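Inactive glucansucrase (Lactobacillus reuteri, PDB 5JBD) is a family 70 glycoside hydrolase-type protein built round a TIM barrel, named as an inactive member of the glucansucrases. Local coordinates at residues 506-516 and 547-557; 534-545 and 610-620. All blocks are in the same frame, centred on the assembly; numbering follows the deposited sequence.

Contact 1: residues 506-516 and 547-557; sequences LNNNLLASVRY and MAQQSVAINMG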
loop_
_atom_site.group_PDB
_atom_site.type_symbol
_atom_site.label_atom_id
_atom_site.label_comp_id
_atom_site.label_asym_id
_atom_site.label_seq_id
_atom_site.Cartn_x
_atom_site.Cartn_y
_atom_site.Cartn_z
ATOM N N LEU A 506 37.397 2.982 12.769
ATOM C CA LEU A 506 38.534 3.792 13.230
ATOM C C LEU A 506 38.658 3.776 14.751
ATOM O O LEU A 506 39.746 3.925 15.286
ATOM C CB LEU A 506 38.415 5.229 12.714
ATOM C CG LEU A 506 38.353 5.373 11.189
ATOM C CD1 LEU A 506 37.990 6.804 10.824
ATOM C CD2 LEU A 506 39.645 4.936 10.492
ATOM N N ASN A 507 37.533 3.639 15.440
ATOM C CA ASN A 507 37.510 3.328 16.868
ATOM C C ASN A 507 36.214 2.575 17.083
ATOM O O ASN A 507 35.561 2.257 16.101
ATOM C CB ASN A 507 37.663 4.602 17.742
ATOM C CG ASN A 507 36.519 5.603 17.564
ATOM O OD1 ASN A 507 35.350 5.228 17.477
ATOM N ND2 ASN A 507 36.863 6.890 17.518
ATOM N N ASN A 508 35.806 2.301 18.322
ATOM C CA ASN A 508 34.649 1.421 18.534
ATOM C C ASN A 508 33.316 1.994 18.031
ATOM O O ASN A 508 32.388 1.226 17.778
ATOM C CB ASN A 508 34.509 1.007 20.009
ATOM C CG ASN A 508 33.598 -0.216 20.200
ATOM O OD1 ASN A 508 33.596 -1.156 19.384
ATOM N ND2 ASN A 508 32.785 -0.188 21.260
ATOM N N ASN A 509 33.234 3.318 17.861
ATOM C CA ASN A 509 31.992 3.969 17.444
ATOM C C ASN A 509 32.102 4.858 16.205
ATOM O O ASN A 509 31.191 5.634 15.941
ATOM C CB ASN A 509 31.441 4.784 18.621
ATOM C CG ASN A 509 31.296 3.951 19.875
ATOM O OD1 ASN A 509 30.584 2.950 19.888
ATOM N ND2 ASN A 509 32.015 4.320 20.915
ATOM N N LEU A 510 33.168 4.708 15.416
ATOM C CA LEU A 510 33.400 5.565 14.251
ATOM C C LEU A 510 33.948 4.732 13.106
ATOM O O LEU A 510 34.875 3.950 13.313
ATOM C CB LEU A 510 34.400 6.662 14.616
ATOM C CG LEU A 510 34.879 7.640 13.524
ATOM C CD1 LEU A 510 33.810 8.678 13.219
ATOM C CD2 LEU A 510 36.148 8.324 13.983
ATOM N N LEU A 511 33.399 4.912 11.899
ATOM C CA LEU A 511 33.965 4.266 10.723
ATOM C C LEU A 511 34.205 5.214 9.563
ATOM O O LEU A 511 33.642 6.318 9.519
ATOM C CB LEU A 511 33.105 3.078 10.313
ATOM C CG LEU A 511 31.741 3.255 9.649
ATOM C CD1 LEU A 511 31.839 3.760 8.210
ATOM C CD2 LEU A 511 31.023 1.913 9.672
ATOM N N ALA A 512 35.054 4.758 8.642
ATOM C CA ALA A 512 35.331 5.411 7.363
ATOM C C ALA A 512 34.854 4.494 6.246
ATOM O O ALA A 512 35.208 3.295 6.215
ATOM C CB ALA A 512 36.820 5.702 7.222
ATOM N N SER A 513 33.989 5.029 5.386
ATOM C CA SER A 513 33.509 4.338 4.186
ATOM C C SER A 513 34.110 5.063 2.995
ATOM O O SER A 513 33.837 6.242 2.794
ATOM C CB SER A 513 31.988 4.361 4.113
ATOM O OG SER A 513 31.542 3.596 3.012
ATOM N N VAL A 514 34.966 4.355 2.253
ATOM C CA VAL A 514 35.773 4.943 1.194
ATOM C C VAL A 514 35.398 4.309 -0.138
ATOM O O VAL A 514 35.326 3.076 -0.226
ATOM C CB VAL A 514 37.280 4.729 1.454
ATOM C CG1 VAL A 514 38.118 5.130 0.245
ATOM C CG2 VAL A 514 37.724 5.550 2.675
ATOM N N ARG A 515 35.190 5.144 -1.155
ATOM C CA ARG A 515 35.103 4.689 -2.545
ATOM C C ARG A 515 36.361 5.107 -3.290
ATOM O O ARG A 515 36.819 6.241 -3.148
ATOM C CB ARG A 515 33.831 5.236 -3.215
ATOM C CG ARG A 515 32.524 4.788 -2.547
ATOM C CD ARG A 515 32.324 3.272 -2.585
ATOM N NE ARG A 515 32.222 2.762 -3.956
ATOM C CZ ARG A 515 31.137 2.836 -4.733
ATOM N NH1 ARG A 515 30.018 3.402 -4.294
ATOM N NH2 ARG A 515 31.174 2.340 -5.979
ATOM N N TYR A 516 36.946 4.188 -4.054
ATOM C CA TYR A 516 38.288 4.425 -4.624
ATOM C C TYR A 516 38.285 5.195 -5.942
ATOM O O TYR A 516 39.334 5.692 -6.347
ATOM C CB TYR A 516 39.069 3.104 -4.770
ATOM C CG TYR A 516 39.338 2.453 -3.438
ATOM C CD1 TYR A 516 40.229 3.031 -2.533
ATOM C CD2 TYR A 516 38.698 1.286 -3.064
ATOM C CE1 TYR A 516 40.457 2.477 -1.280
ATOM C CE2 TYR A 516 38.950 0.696 -1.823
ATOM C CZ TYR A 516 39.827 1.302 -0.936
ATOM O OH TYR A 516 40.080 0.740 0.298
ATOM N N MET A 547 32.018 11.165 21.954
ATOM C CA MET A 547 33.310 10.687 21.463
ATOM C C MET A 547 34.395 11.723 21.706
ATOM O O MET A 547 34.224 12.897 21.378
ATOM C CB MET A 547 33.233 10.343 19.965
ATOM C CG MET A 547 34.507 9.756 19.371
ATOM S SD MET A 547 34.318 9.337 17.629
ATOM C CE MET A 547 34.358 10.983 16.910
ATOM N N ALA A 548 35.507 11.283 22.300
ATOM C CA ALA A 548 36.626 12.175 22.591
ATOM C C ALA A 548 37.272 12.653 21.293
ATOM O O ALA A 548 37.300 11.926 20.292
ATOM C CB ALA A 548 37.668 11.470 23.472
ATOM N N GLN A 549 37.775 13.886 21.307
ATOM C CA GLN A 549 38.467 14.431 20.144
ATOM C C GLN A 549 39.748 13.650 19.892
ATOM O O GLN A 549 40.462 13.296 20.844
ATOM C CB GLN A 549 38.762 15.928 20.300
ATOM C CG GLN A 549 39.478 16.552 19.106
ATOM C CD GLN A 549 39.492 18.072 19.179
ATOM O OE1 GLN A 549 40.195 18.662 20.000
ATOM N NE2 GLN A 549 38.735 18.711 18.302
ATOM N N GLN A 550 40.028 13.404 18.612
ATOM C CA GLN A 550 41.185 12.619 18.182
ATOM C C GLN A 550 41.482 12.806 16.707
ATOM O O GLN A 550 40.629 13.273 15.945
ATOM C CB GLN A 550 40.941 11.129 18.441
ATOM C CG GLN A 550 39.869 10.487 17.546
ATOM C CD GLN A 550 39.330 9.205 18.141
ATOM O OE1 GLN A 550 39.813 8.122 17.827
ATOM N NE2 GLN A 550 38.365 9.327 19.055
ATOM N N SER A 551 42.678 12.392 16.315
ATOM C CA SER A 551 43.079 12.326 14.917
ATOM C C SER A 551 42.829 10.904 14.385
ATOM O O SER A 551 42.944 9.947 15.141
ATOM C CB SER A 551 44.551 12.682 14.796
ATOM O OG SER A 551 44.954 12.718 13.442
ATOM N N VAL A 552 42.453 10.792 13.107
ATOM C CA VAL A 552 42.248 9.499 12.448
ATOM C C VAL A 552 42.915 9.499 11.080
ATOM O O VAL A 552 43.051 10.550 10.461
ATOM C CB VAL A 552 40.752 9.154 12.286
ATOM C CG1 VAL A 552 40.105 8.980 13.655
ATOM C CG2 VAL A 552 40.008 10.221 11.491
ATOM N N ALA A 553 43.284 8.305 10.607
ATOM C CA ALA A 553 43.976 8.134 9.334
ATOM C C ALA A 553 43.067 7.354 8.375
ATOM O O ALA A 553 42.738 6.203 8.654
ATOM C CB ALA A 553 45.280 7.382 9.551
ATOM N N ILE A 554 42.665 7.996 7.275
ATOM C CA ILE A 554 41.766 7.397 6.270
ATOM C C ILE A 554 42.575 6.943 5.059
ATOM O O ILE A 554 43.321 7.726 4.494
ATOM C CB ILE A 554 40.710 8.414 5.755
ATOM C CG1 ILE A 554 40.070 9.187 6.908
ATOM C CG2 ILE A 554 39.654 7.711 4.894
ATOM C CD1 ILE A 554 39.520 8.320 8.018
ATOM N N ASN A 555 42.417 5.693 4.647
ATOM C CA ASN A 555 43.100 5.209 3.459
ATOM C C ASN A 555 42.284 5.498 2.196
ATOM O O ASN A 555 41.333 4.772 1.882
ATOM C CB ASN A 555 43.395 3.714 3.551
ATOM C CG ASN A 555 44.206 3.218 2.367
ATOM O OD1 ASN A 555 44.749 4.023 1.601
ATOM N ND2 ASN A 555 44.334 1.903 2.232
ATOM N N MET A 556 42.693 6.523 1.450
ATOM C CA MET A 556 42.045 6.879 0.181
ATOM C C MET A 556 42.462 5.971 -0.987
ATOM O O MET A 556 41.791 5.953 -2.027
ATOM C CB MET A 556 42.325 8.348 -0.162
ATOM C CG MET A 556 41.998 9.335 0.961
ATOM S SD MET A 556 40.289 9.248 1.548
ATOM C CE MET A 556 39.425 9.870 0.116
ATOM N N GLY A 557 43.569 5.249 -0.821
ATOM C CA GLY A 557 44.081 4.324 -1.824
ATOM C C GLY A 557 45.313 4.824 -2.555
ATOM O O GLY A 557 45.579 6.027 -2.603
HETATM O O HOH W 1 39.302 7.378 -2.565
HETATM O O HOH W 2 39.848 2.446 2.626
#

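Contact 2: residues 534-545 and 610-620; sequences TSGMAVLVGNDS and SGYLGVWVPVI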
loop_
_atom_site.group_PDB
_atom_site.type_symbol
_atom_site.label_atom_id
_atom_site.label_comp_id
_atom_site.label_asym_id
_atom_site.label_seq_id
_atom_site.Cartn_x
_atom_site.Cartn_y
_atom_site.Cartn_z
ATOM N N THR A 534 40.640 11.720 -10.111
ATOM C CA THR A 534 39.824 12.813 -9.566
ATOM C C THR A 534 38.446 12.355 -9.057
ATOM O O THR A 534 37.566 13.188 -8.827
ATOM C CB THR A 534 39.653 13.932 -10.622
ATOM O OG1 THR A 534 39.146 13.364 -11.837
ATOM C CG2 THR A 534 40.981 14.626 -10.898
ATOM N N SER A 535 38.255 11.049 -8.856
ATOM C CA SER A 535 37.001 10.534 -8.297
ATOM C C SER A 535 37.271 9.677 -7.049
ATOM O O SER A 535 38.429 9.496 -6.645
ATOM C CB SER A 535 36.205 9.774 -9.372
ATOM O OG SER A 535 36.936 8.683 -9.892
ATOM N N GLY A 536 36.200 9.194 -6.420
ATOM C CA GLY A 536 36.263 8.573 -5.100
ATOM C C GLY A 536 35.775 9.526 -4.009
ATOM O O GLY A 536 35.533 10.707 -4.247
ATOM N N MET A 537 35.630 8.994 -2.801
ATOM C CA MET A 537 35.023 9.729 -1.676
ATOM C C MET A 537 35.378 9.029 -0.360
ATOM O O MET A 537 35.551 7.812 -0.321
ATOM C CB MET A 537 33.483 9.807 -1.858
ATOM C CG MET A 537 32.696 10.504 -0.738
ATOM S SD MET A 537 30.889 10.451 -0.932
ATOM C CE MET A 537 30.639 11.800 -2.079
ATOM N N ALA A 538 35.495 9.821 0.706
ATOM C CA ALA A 538 35.560 9.304 2.073
ATOM C C ALA A 538 34.383 9.856 2.858
ATOM O O ALA A 538 34.159 11.065 2.889
ATOM C CB ALA A 538 36.868 9.703 2.735
ATOM N N VAL A 539 33.630 8.953 3.481
ATOM C CA VAL A 539 32.533 9.294 4.372
ATOM C C VAL A 539 32.881 8.813 5.796
ATOM O O VAL A 539 33.113 7.626 6.015
ATOM C CB VAL A 539 31.233 8.630 3.887
ATOM C CG1 VAL A 539 30.101 8.821 4.894
ATOM C CG2 VAL A 539 30.848 9.186 2.525
ATOM N N LEU A 540 32.908 9.744 6.741
ATOM C CA LEU A 540 33.226 9.464 8.149
ATOM C C LEU A 540 31.958 9.601 8.963
ATOM O O LEU A 540 31.366 10.676 8.992
ATOM C CB LEU A 540 34.288 10.434 8.673
ATOM C CG LEU A 540 35.744 10.024 8.498
ATOM C CD1 LEU A 540 36.058 9.639 7.064
ATOM C CD2 LEU A 540 36.674 11.131 8.976
ATOM N N VAL A 541 31.556 8.527 9.639
ATOM C CA VAL A 541 30.356 8.521 10.434
ATOM C C VAL A 541 30.600 7.903 11.806
ATOM O O VAL A 541 31.086 6.772 11.898
ATOM C CB VAL A 541 29.246 7.738 9.715
ATOM C CG1 VAL A 541 28.013 7.610 10.603
ATOM C CG2 VAL A 541 28.907 8.423 8.403
ATOM N N GLY A 542 30.242 8.652 12.860
ATOM C CA GLY A 542 30.270 8.172 14.253
ATOM C C GLY A 542 28.913 8.314 14.915
ATOM O O GLY A 542 28.146 9.203 14.545
ATOM N N ASN A 543 28.589 7.412 15.844
ATOM C CA ASN A 543 27.276 7.418 16.510
ATOM C C ASN A 543 27.368 7.593 18.037
ATOM O O ASN A 543 26.429 7.248 18.756
ATOM C CB ASN A 543 26.475 6.154 16.154
ATOM C CG ASN A 543 27.001 4.890 16.825
ATOM O OD1 ASN A 543 28.107 4.862 17.349
ATOM N ND2 ASN A 543 26.178 3.836 16.821
ATOM N N ASP A 544 28.488 8.120 18.522
ATOM C CA ASP A 544 28.672 8.421 19.955
ATOM C C ASP A 544 28.870 9.928 20.099
ATOM O O ASP A 544 29.918 10.472 19.745
ATOM C CB ASP A 544 29.861 7.633 20.536
ATOM C CG ASP A 544 30.210 8.033 21.974
ATOM O OD1 ASP A 544 29.408 8.699 22.662
ATOM O OD2 ASP A 544 31.306 7.668 22.419
ATOM N N SER A 545 27.844 10.592 20.633
ATOM C CA SER A 545 27.829 12.046 20.766
ATOM C C SER A 545 28.820 12.589 21.805
ATOM O O SER A 545 29.065 13.789 21.838
ATOM C CB SER A 545 26.405 12.510 21.104
ATOM O OG SER A 545 25.948 11.947 22.328
ATOM N N SER A 610 24.341 13.448 15.796
ATOM C CA SER A 610 24.514 12.885 17.126
ATOM C C SER A 610 25.620 11.836 17.032
ATOM O O SER A 610 25.353 10.645 16.784
ATOM C CB SER A 610 23.208 12.268 17.598
ATOM O OG SER A 610 23.317 11.797 18.928
ATOM N N GLY A 611 26.847 12.298 17.228
ATOM C CA GLY A 611 28.055 11.555 16.867
ATOM C C GLY A 611 28.941 12.431 15.989
ATOM O O GLY A 611 29.322 13.530 16.402
ATOM N N TYR A 612 29.231 11.974 14.775
ATOM C CA TYR A 612 30.045 12.757 13.839
ATOM C C TYR A 612 29.670 12.466 12.402
ATOM O O TYR A 612 29.319 11.325 12.071
ATOM C CB TYR A 612 31.534 12.459 14.039
ATOM C CG TYR A 612 32.452 13.293 13.138
ATOM C CD1 TYR A 612 32.711 14.637 13.420
ATOM C CD2 TYR A 612 33.025 12.742 11.979
ATOM C CE1 TYR A 612 33.521 15.406 12.589
ATOM C CE2 TYR A 612 33.837 13.500 11.147
ATOM C CZ TYR A 612 34.091 14.828 11.458
ATOM O OH TYR A 612 34.908 15.577 10.631
ATOM N N LEU A 613 29.788 13.489 11.544
ATOM C CA LEU A 613 29.681 13.332 10.087
ATOM C C LEU A 613 30.760 14.149 9.392
ATOM O O LEU A 613 30.913 15.349 9.665
ATOM C CB LEU A 613 28.288 13.755 9.563
ATOM C CG LEU A 613 28.088 13.674 8.032
ATOM C CD1 LEU A 613 28.334 12.256 7.498
ATOM C CD2 LEU A 613 26.707 14.173 7.634
ATOM N N GLY A 614 31.504 13.503 8.493
ATOM C CA GLY A 614 32.446 14.198 7.617
ATOM C C GLY A 614 32.466 13.570 6.232
ATOM O O GLY A 614 32.400 12.352 6.118
ATOM N N VAL A 615 32.586 14.387 5.187
ATOM C CA VAL A 615 32.693 13.883 3.817
ATOM C C VAL A 615 33.772 14.627 3.025
ATOM O O VAL A 615 33.782 15.884 3.005
ATOM C CB VAL A 615 31.337 13.979 3.085
ATOM C CG1 VAL A 615 31.436 13.325 1.700
ATOM C CG2 VAL A 615 30.248 13.328 3.920
ATOM N N TRP A 616 34.651 13.862 2.370
ATOM C CA TRP A 616 35.784 14.404 1.592
ATOM C C TRP A 616 35.726 13.931 0.151
ATOM O O TRP A 616 35.497 12.741 -0.095
ATOM C CB TRP A 616 37.127 13.962 2.201
ATOM C CG TRP A 616 37.299 14.498 3.592
ATOM C CD1 TRP A 616 36.914 13.907 4.749
ATOM C CD2 TRP A 616 37.834 15.771 3.949
ATOM N NE1 TRP A 616 37.196 14.721 5.819
ATOM C CE2 TRP A 616 37.762 15.877 5.353
ATOM C CE3 TRP A 616 38.372 16.842 3.211
ATOM C CZ2 TRP A 616 38.207 17.008 6.046
ATOM C CZ3 TRP A 616 38.821 17.972 3.905
ATOM C CH2 TRP A 616 38.726 18.045 5.308
ATOM N N VAL A 617 35.954 14.851 -0.789
ATOM C CA VAL A 617 36.032 14.522 -2.223
ATOM C C VAL A 617 37.223 15.207 -2.891
ATOM O O VAL A 617 37.659 16.259 -2.431
ATOM C CB VAL A 617 34.734 14.900 -2.993
ATOM C CG1 VAL A 617 33.560 14.087 -2.475
ATOM C CG2 VAL A 617 34.433 16.391 -2.922
ATOM N N PRO A 618 37.737 14.629 -3.984
ATOM C CA PRO A 618 38.831 15.302 -4.691
ATOM C C PRO A 618 38.513 16.736 -5.150
ATOM O O PRO A 618 37.390 17.030 -5.547
ATOM C CB PRO A 618 39.075 14.397 -5.909
ATOM C CG PRO A 618 38.609 13.040 -5.465
ATOM C CD PRO A 618 37.440 13.304 -4.568
ATOM N N VAL A 619 39.510 17.609 -5.058
ATOM C CA VAL A 619 39.468 18.937 -5.668
ATOM C C VAL A 619 39.469 18.728 -7.189
ATOM O O VAL A 619 40.299 17.977 -7.695
ATOM C CB VAL A 619 40.715 19.777 -5.270
ATOM C CG1 VAL A 619 40.805 21.066 -6.090
ATOM C CG2 VAL A 619 40.698 20.103 -3.775
ATOM N N ILE A 620 38.548 19.379 -7.894
ATOM C CA ILE A 620 38.464 19.312 -9.362
ATOM C C ILE A 620 38.144 20.667 -9.992
ATOM O O ILE A 620 37.698 21.593 -9.306
ATOM C CB ILE A 620 37.374 18.322 -9.824
ATOM C CG1 ILE A 620 36.003 18.694 -9.233
ATOM C CG2 ILE A 620 37.753 16.910 -9.433
ATOM C CD1 ILE A 620 34.837 17.983 -9.892
#

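Contact 1: residues 506-516 and 547-557
Leu506 packs on Ile554 and Val552 between two beta sheets, as in a beta sandwich. Strand 510-515 belongs to one sheet and strand 550-555 to the other, where it pairs with strand 596-605. The two strands run roughly parallel, with 24° between their directions and axes 8.1 Å apart at closest approach. Side chains fill the gap.

Leu506 and Met547 bury the most surface, nearly equally. Leu506 CD1 is wedged against Ile554 CD1 at 3.5 Å and also touches CB of Val552. The leucine crosses both side chains at about a right angle. Ile554 CD1 also rests on Ala512 CB. Further along, Val514 CG2 meets Ile554 CG2 at 3.6 Å, while its CG1 faces the backbone carbonyl of Asn555.

Met547 reaches in from the loop before strand 550-555. Its CG is anti to the backbone N (chi1 -177°), and the chain runs straight until it bends at chi3. Met547 SD lies 4.0 Å from Leu510 CB. Met547 SD also accepts a weak, nearly straight hydrogen bond from Asn507 ND2 (3.5 Å). The same ND2 makes a second weak bond to Gln550 OE1, with the two amide planes turned 48° apart. Asn507 OD1 accepts from Asn509 N, forming an Asx turn in the hairpin bend.

At the other end, one water bridges the carbonyls of Arg515 and Met556. Tyr516 OH bonds to Thr502 OG1 and to a second water, which donates to Asn555 O. The ring edge of Tyr516 presents CD1 to Met556 O at 3.4 Å, near the ring plane.

Contact 2: residues 534-545 and 610-620
Strands 537-542 and 612-618 run antiparallel at 179°, with axes 4.6 Å apart at closest approach. This regular pairing of sequence-distant strands belongs to a beta domain inserted between barrel strands 460-464 and 652-654, consistent with the permuted barrel of this family. Ala538 with Trp616, Leu540 with Gly614 and Gly542 with Tyr612 are the hydrogen-bonded pairs, each joined by two backbone bonds. Leu540 N to Gly614 O is the shortest of the six at 2.7 Å. Val539 with Val615 and Val541 with Leu613 are the non-hydrogen-bonded pairs between them. At the Gly542 end, Gly611 CA sits 3.3 Å from Gly542 O.

Leu540, Tyr612 and Trp616 share one face of the sheet. Tyr612 turns its ring edge to Leu540: Tyr612 CE2 lies 4.0 Å from Leu540 CB, which is in the ring plane. Tyr612 OH passes close to Gly614, which has no side chain, and makes a weak hydrogen bond to Asp570 OD1. On the other face, the side chains of Val541 and Leu613 run side by side, with Val541 CG2 4.0 Å from Leu613 CD1.

Met537 has CG anti to its own N (chi1 178°), which carries the chain along Val617. Met537 CE reaches Val617 CG1 at 3.7 Å. At the end of strand 612-618, Pro618 packs its ring against the backbone of 534-536. Pro618 CD is 3.2 Å from Gly536 O, a buried carbonyl without a polar partner in the model.

Strand 564-571 pairs with 612-618, and strand 510-515 with 537-542. Helix 483-496 packs on Met537, Val617 and Pro618, while strand 596-605 covers Leu540, Tyr612 and Trp616.

In the fold
Both contacts are largely buried, and they share one sheet. Contact 2 joins neighbouring strands within that sheet, so backbone bonds dominate. Contact 1 joins the sheet to a second one, so apolar side chains dominate, with weak polar bonds and waters at its ends. Strand 510-515 of contact 1 is bonded to strand 537-542 of contact 2: Arg515 N lies 2.8 Å from Met537 O. Ile554 and Met556 also touch Ala538, which faces the second sheet. Contact 1 reaches nearer the surface, with partly exposed residues such as Asn507 and Gln550. The segments alternate along the chain, and their centres are about 9 Å apart.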